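Local coordinates for flavodoxin (Bacillus cereus, PDB 6GAQ), which carries flavin mononucleotide and probably serves as a low-potential electron donor to redox enzymes, at residues Ala9-Asn21 against Asp37-Asp49. Sequence-based numbering, arbitrary orientation.
Sequences AKILIAYASMSGN and DHEVVLQEMEGMD. With FMN (flavin mononucleotide), chain C.
With its CG set between the backbone N and the carbonyl carbon (chi1 71°), Y15 swings its ring back over the neighbouring strand, where CE2 lies 4.0 Å from L42 CG and the phenol end crosses the CG methylene of E44. M45 takes the same kind of first torsion (chi1 61°), which brings its SD to 3.6 Å from A16 CB; the flexible thioether suits a place beside so small a side chain. On the face shared by I13, V40 and L42, I13 divides its branches: CD1 meets V40 CG1 at 3.7 Å, while CG2 rests against L42 CD1. Beta-branched I13 and V40 suit an extended strand, which readily accommodates a branch at CB. On the other face the straight chain of M48 meets L12 tip to tip, CE to CD2 at 3.7 Å, and its sulfur passes the small A14. Between these two layers strands 11-16 and 40-44 run parallel, joined right-handedly through helix 21-35 as the first beta-alpha-beta unit of the flavodoxin fold, with 40-44 at the sheet edge. The ladder alternates regularly: I13 N donates to V41 O at 2.8 Å, and Q43 N to I13 O at 2.9 Å with an almost straight N-H...O angle of 176°. Beyond the strand, loop S17-G20 and the start of helix 21-35 wrap the FMN phosphate: S17 OG donates to O2P at 2.9 Å, and the backbone N atoms of M18 and S19 both donate to O3P.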
loop_
_atom_site.group_PDB
_atom_site.type_symbol
_atom_site.label_atom_id
_atom_site.label_comp_id
_atom_site.label_asym_id
_atom_site.label_seq_id
_atom_site.Cartn_x
_atom_site.Cartn_y
_atom_site.Cartn_z
ATOM N N ALA A 9 18.319 4.498 0.105
ATOM C CA ALA A 9 16.934 4.073 0.277
ATOM C C ALA A 9 15.989 5.006 -0.472
ATOM O O ALA A 9 16.206 6.218 -0.513
ATOM C CB ALA A 9 16.575 4.020 1.753
ATOM N N LYS A 10 14.936 4.442 -1.063
ATOM C CA LYS A 10 14.024 5.244 -1.870
ATOM C C LYS A 10 12.560 4.934 -1.584
ATOM O O LYS A 10 11.900 5.676 -0.851
ATOM C CB LYS A 10 14.318 5.046 -3.356
ATOM C CG LYS A 10 14.222 6.331 -4.147
ATOM C CD LYS A 10 14.819 6.187 -5.525
ATOM C CE LYS A 10 14.829 7.526 -6.224
ATOM N NZ LYS A 10 13.592 8.305 -5.933
ATOM N N ILE A 11 12.036 3.860 -2.169
ATOM C CA ILE A 11 10.619 3.527 -2.081
ATOM C C ILE A 11 10.455 2.245 -1.279
ATOM O O ILE A 11 11.188 1.271 -1.485
ATOM C CB ILE A 11 9.983 3.389 -3.479
ATOM C CG1 ILE A 11 10.097 4.709 -4.244
ATOM C CG2 ILE A 11 8.524 2.975 -3.364
ATOM C CD1 ILE A 11 9.384 4.708 -5.580
ATOM N N LEU A 12 9.490 2.251 -0.362
ATOM C CA LEU A 12 9.188 1.103 0.480
ATOM C C LEU A 12 7.771 0.620 0.205
ATOM O O LEU A 12 6.838 1.426 0.107
ATOM C CB LEU A 12 9.341 1.452 1.965
ATOM C CG LEU A 12 8.485 0.666 2.962
ATOM C CD1 LEU A 12 9.021 -0.747 3.146
ATOM C CD2 LEU A 12 8.408 1.392 4.295
ATOM N N ILE A 13 7.616 -0.694 0.082
ATOM C CA ILE A 13 6.316 -1.327 -0.106
ATOM C C ILE A 13 6.068 -2.200 1.118
ATOM O O ILE A 13 6.628 -3.296 1.235
ATOM C CB ILE A 13 6.246 -2.148 -1.399
ATOM C CG1 ILE A 13 6.531 -1.260 -2.611
ATOM C CG2 ILE A 13 4.882 -2.809 -1.536
ATOM C CD1 ILE A 13 6.639 -2.024 -3.909
ATOM N N ALA A 14 5.235 -1.717 2.034
ATOM C CA ALA A 14 4.837 -2.470 3.217
ATOM C C ALA A 14 3.420 -2.988 3.006
ATOM O O ALA A 14 2.495 -2.200 2.782
ATOM C CB ALA A 14 4.916 -1.604 4.475
ATOM N N TYR A 15 3.251 -4.307 3.071
ATOM C CA TYR A 15 1.979 -4.931 2.744
ATOM C C TYR A 15 1.549 -5.894 3.842
ATOM O O TYR A 15 2.379 -6.503 4.523
ATOM C CB TYR A 15 2.047 -5.675 1.397
ATOM C CG TYR A 15 2.879 -6.938 1.416
ATOM C CD1 TYR A 15 2.298 -8.175 1.672
ATOM C CD2 TYR A 15 4.245 -6.896 1.168
ATOM C CE1 TYR A 15 3.055 -9.331 1.689
ATOM C CE2 TYR A 15 5.010 -8.048 1.182
ATOM C CZ TYR A 15 4.410 -9.263 1.442
ATOM O OH TYR A 15 5.166 -10.412 1.456
ATOM N N ALA A 16 0.233 -6.022 3.999
ATOM C CA ALA A 16 -0.381 -7.009 4.881
ATOM C C ALA A 16 -1.170 -7.975 4.009
ATOM O O ALA A 16 -2.145 -7.579 3.361
ATOM C CB ALA A 16 -1.285 -6.343 5.916
ATOM N N SER A 17 -0.748 -9.237 3.984
ATOM C CA SER A 17 -1.401 -10.246 3.165
ATOM C C SER A 17 -1.550 -11.533 3.959
ATOM O O SER A 17 -0.620 -11.957 4.651
ATOM C CB SER A 17 -0.617 -10.515 1.876
ATOM O OG SER A 17 -1.269 -11.492 1.084
ATOM N N MET A 18 -2.724 -12.147 3.852
ATOM C CA MET A 18 -3.021 -13.412 4.513
ATOM C C MET A 18 -3.146 -14.578 3.546
ATOM O O MET A 18 -2.617 -15.657 3.820
ATOM C CB MET A 18 -4.314 -13.288 5.330
ATOM C CG MET A 18 -4.830 -14.604 5.892
ATOM S SD MET A 18 -6.273 -14.384 6.950
ATOM C CE MET A 18 -6.850 -16.074 7.095
ATOM N N SER A 19 -3.824 -14.386 2.415
ATOM C CA SER A 19 -4.002 -15.442 1.429
ATOM C C SER A 19 -3.205 -15.210 0.151
ATOM O O SER A 19 -3.331 -16.000 -0.791
ATOM C CB SER A 19 -5.490 -15.606 1.090
ATOM O OG SER A 19 -6.015 -14.438 0.487
ATOM N N GLY A 20 -2.395 -14.153 0.088
ATOM C CA GLY A 20 -1.466 -13.952 -1.005
ATOM C C GLY A 20 -1.906 -12.970 -2.072
ATOM O O GLY A 20 -1.092 -12.624 -2.936
ATOM N N ASN A 21 -3.160 -12.510 -2.043
ATOM C CA ASN A 21 -3.636 -11.613 -3.092
ATOM C C ASN A 21 -2.943 -10.256 -3.017
ATOM O O ASN A 21 -2.436 -9.753 -4.026
ATOM C CB ASN A 21 -5.153 -11.449 -3.000
ATOM C CG ASN A 21 -5.886 -12.775 -3.055
ATOM O OD1 ASN A 21 -5.461 -13.704 -3.742
ATOM N ND2 ASN A 21 -6.994 -12.869 -2.329
ATOM N N ASP A 37 15.101 3.000 -12.226
ATOM C CA ASP A 37 16.195 2.581 -11.355
ATOM C C ASP A 37 16.027 3.081 -9.922
ATOM O O ASP A 37 16.954 3.654 -9.340
ATOM C CB ASP A 37 17.532 3.033 -11.941
ATOM C CG ASP A 37 17.879 2.292 -13.220
ATOM O OD1 ASP A 37 17.588 1.080 -13.305
ATOM O OD2 ASP A 37 18.431 2.922 -14.146
ATOM N N HIS A 38 14.850 2.836 -9.343
ATOM C CA HIS A 38 14.556 3.135 -7.952
ATOM C C HIS A 38 15.017 1.989 -7.056
ATOM O O HIS A 38 15.214 0.855 -7.502
ATOM C CB HIS A 38 13.056 3.366 -7.752
ATOM C CG HIS A 38 12.536 4.618 -8.391
ATOM N ND1 HIS A 38 13.241 5.801 -8.400
ATOM C CD2 HIS A 38 11.370 4.870 -9.033
ATOM C CE1 HIS A 38 12.535 6.728 -9.023
ATOM N NE2 HIS A 38 11.397 6.189 -9.418
ATOM N N GLU A 39 15.178 2.297 -5.771
ATOM C CA GLU A 39 15.553 1.312 -4.761
ATOM C C GLU A 39 14.287 0.896 -4.020
ATOM O O GLU A 39 13.751 1.664 -3.216
ATOM C CB GLU A 39 16.595 1.888 -3.806
ATOM C CG GLU A 39 17.837 1.029 -3.642
ATOM C CD GLU A 39 18.910 1.716 -2.821
ATOM O OE1 GLU A 39 18.759 2.922 -2.534
ATOM O OE2 GLU A 39 19.905 1.049 -2.465
ATOM N N VAL A 40 13.814 -0.318 -4.288
ATOM C CA VAL A 40 12.490 -0.763 -3.864
ATOM C C VAL A 40 12.655 -1.882 -2.845
ATOM O O VAL A 40 13.115 -2.981 -3.182
ATOM C CB VAL A 40 11.643 -1.221 -5.057
ATOM C CG1 VAL A 40 10.207 -1.473 -4.627
ATOM C CG2 VAL A 40 11.704 -0.187 -6.170
ATOM N N VAL A 41 12.262 -1.611 -1.601
ATOM C CA VAL A 41 12.273 -2.596 -0.524
ATOM C C VAL A 41 10.856 -3.116 -0.327
ATOM O O VAL A 41 9.888 -2.345 -0.351
ATOM C CB VAL A 41 12.832 -1.989 0.779
ATOM C CG1 VAL A 41 12.709 -2.975 1.935
ATOM C CG2 VAL A 41 14.280 -1.567 0.588
ATOM N N LEU A 42 10.732 -4.429 -0.136
ATOM C CA LEU A 42 9.444 -5.103 -0.007
ATOM C C LEU A 42 9.378 -5.766 1.361
ATOM O O LEU A 42 10.168 -6.671 1.652
ATOM C CB LEU A 42 9.266 -6.134 -1.125
ATOM C CG LEU A 42 7.910 -6.811 -1.321
ATOM C CD1 LEU A 42 6.957 -5.896 -2.073
ATOM C CD2 LEU A 42 8.092 -8.126 -2.064
ATOM N N GLN A 43 8.436 -5.324 2.196
ATOM C CA GLN A 43 8.349 -5.793 3.572
ATOM C C GLN A 43 6.900 -6.046 3.958
ATOM O O GLN A 43 5.978 -5.438 3.410
ATOM C CB GLN A 43 8.959 -4.780 4.553
ATOM C CG GLN A 43 10.475 -4.732 4.556
ATOM C CD GLN A 43 11.025 -3.933 5.722
ATOM O OE1 GLN A 43 10.271 -3.394 6.532
ATOM N NE2 GLN A 43 12.347 -3.851 5.811
ATOM N N GLU A 44 6.712 -6.954 4.913
ATOM C CA GLU A 44 5.425 -7.107 5.572
ATOM C C GLU A 44 5.300 -6.081 6.692
ATOM O O GLU A 44 6.280 -5.737 7.359
ATOM C CB GLU A 44 5.263 -8.522 6.131
ATOM C CG GLU A 44 5.766 -9.626 5.210
ATOM C CD GLU A 44 5.400 -11.015 5.705
ATOM O OE1 GLU A 44 4.502 -11.124 6.566
ATOM O OE2 GLU A 44 6.011 -11.998 5.234
ATOM N N MET A 45 4.080 -5.582 6.895
ATOM C CA MET A 45 3.867 -4.512 7.861
ATOM C C MET A 45 3.645 -5.016 9.280
ATOM O O MET A 45 3.740 -4.225 10.225
ATOM C CB MET A 45 2.680 -3.642 7.441
ATOM C CG MET A 45 1.357 -4.378 7.359
ATOM S SD MET A 45 -0.035 -3.242 7.208
ATOM C CE MET A 45 0.603 -2.087 5.997
ATOM N N GLU A 46 3.347 -6.300 9.453
ATOM C CA GLU A 46 3.223 -6.857 10.791
ATOM C C GLU A 46 4.584 -6.887 11.476
ATOM O O GLU A 46 5.615 -7.148 10.850
ATOM C CB GLU A 46 2.620 -8.264 10.725
ATOM C CG GLU A 46 2.758 -9.093 12.000
ATOM C CD GLU A 46 4.103 -9.782 12.111
ATOM O OE1 GLU A 46 4.738 -10.039 11.066
ATOM O OE2 GLU A 46 4.540 -10.031 13.250
ATOM N N GLY A 47 4.584 -6.602 12.780
ATOM C CA GLY A 47 5.802 -6.636 13.569
ATOM C C GLY A 47 6.817 -5.602 13.130
ATOM O O GLY A 47 7.967 -5.605 13.578
ATOM N N MET A 48 6.382 -4.707 12.251
ATOM C CA MET A 48 7.235 -3.692 11.652
ATOM C C MET A 48 7.038 -2.381 12.401
ATOM O O MET A 48 5.941 -1.811 12.384
ATOM C CB MET A 48 6.901 -3.528 10.169
ATOM C CG MET A 48 7.583 -2.361 9.482
ATOM S SD MET A 48 7.029 -2.188 7.775
ATOM C CE MET A 48 8.117 -0.891 7.194
ATOM N N ASP A 49 8.092 -1.916 13.066
ATOM C CA ASP A 49 8.037 -0.631 13.744
ATOM C C ASP A 49 7.894 0.484 12.716
ATOM O O ASP A 49 8.700 0.596 11.788
ATOM C CB ASP A 49 9.293 -0.428 14.589
ATOM C CG ASP A 49 9.565 -1.599 15.512
ATOM O OD1 ASP A 49 9.043 -1.595 16.647
ATOM O OD2 ASP A 49 10.290 -2.529 15.097
HETATM N N1 FMN C . -13.199 -7.544 1.312
HETATM C C2 FMN C . -13.625 -6.231 1.296
HETATM O O2 FMN C . -13.374 -5.517 0.327
HETATM N N3 FMN C . -14.331 -5.716 2.364
HETATM C C4 FMN C . -14.615 -6.511 3.456
HETATM O O4 FMN C . -15.244 -6.050 4.407
HETATM C C4A FMN C . -14.188 -7.833 3.475
HETATM N N5 FMN C . -14.472 -8.631 4.564
HETATM C C5A FMN C . -14.048 -9.942 4.583
HETATM C C6 FMN C . -14.336 -10.742 5.683
HETATM C C7 FMN C . -13.914 -12.066 5.710
HETATM C C7M FMN C . -14.226 -12.925 6.899
HETATM C C8 FMN C . -13.202 -12.589 4.635
HETATM C C8M FMN C . -12.744 -14.017 4.658
HETATM C C9 FMN C . -12.915 -11.788 3.535
HETATM C C9A FMN C . -13.336 -10.463 3.506
HETATM N N10 FMN C . -13.042 -9.662 2.418
HETATM C C10 FMN C . -13.477 -8.350 2.398
HETATM C "C1'" FMN C . -12.291 -10.220 1.242
HETATM C "C2'" FMN C . -10.773 -10.109 1.335
HETATM O "O2'" FMN C . -10.387 -8.763 1.491
HETATM C "C3'" FMN C . -10.185 -10.679 0.046
HETATM O "O3'" FMN C . -10.306 -12.085 0.061
HETATM C "C4'" FMN C . -8.728 -10.292 -0.194
HETATM O "O4'" FMN C . -8.428 -10.481 -1.560
HETATM C "C5'" FMN C . -7.745 -11.108 0.639
HETATM O "O5'" FMN C . -6.444 -10.633 0.364
HETATM P P FMN C . -5.125 -11.427 0.841
HETATM O O1P FMN C . -4.913 -12.604 -0.077
HETATM O O2P FMN C . -3.929 -10.510 0.760
HETATM O O3P FMN C . -5.301 -11.919 2.258
#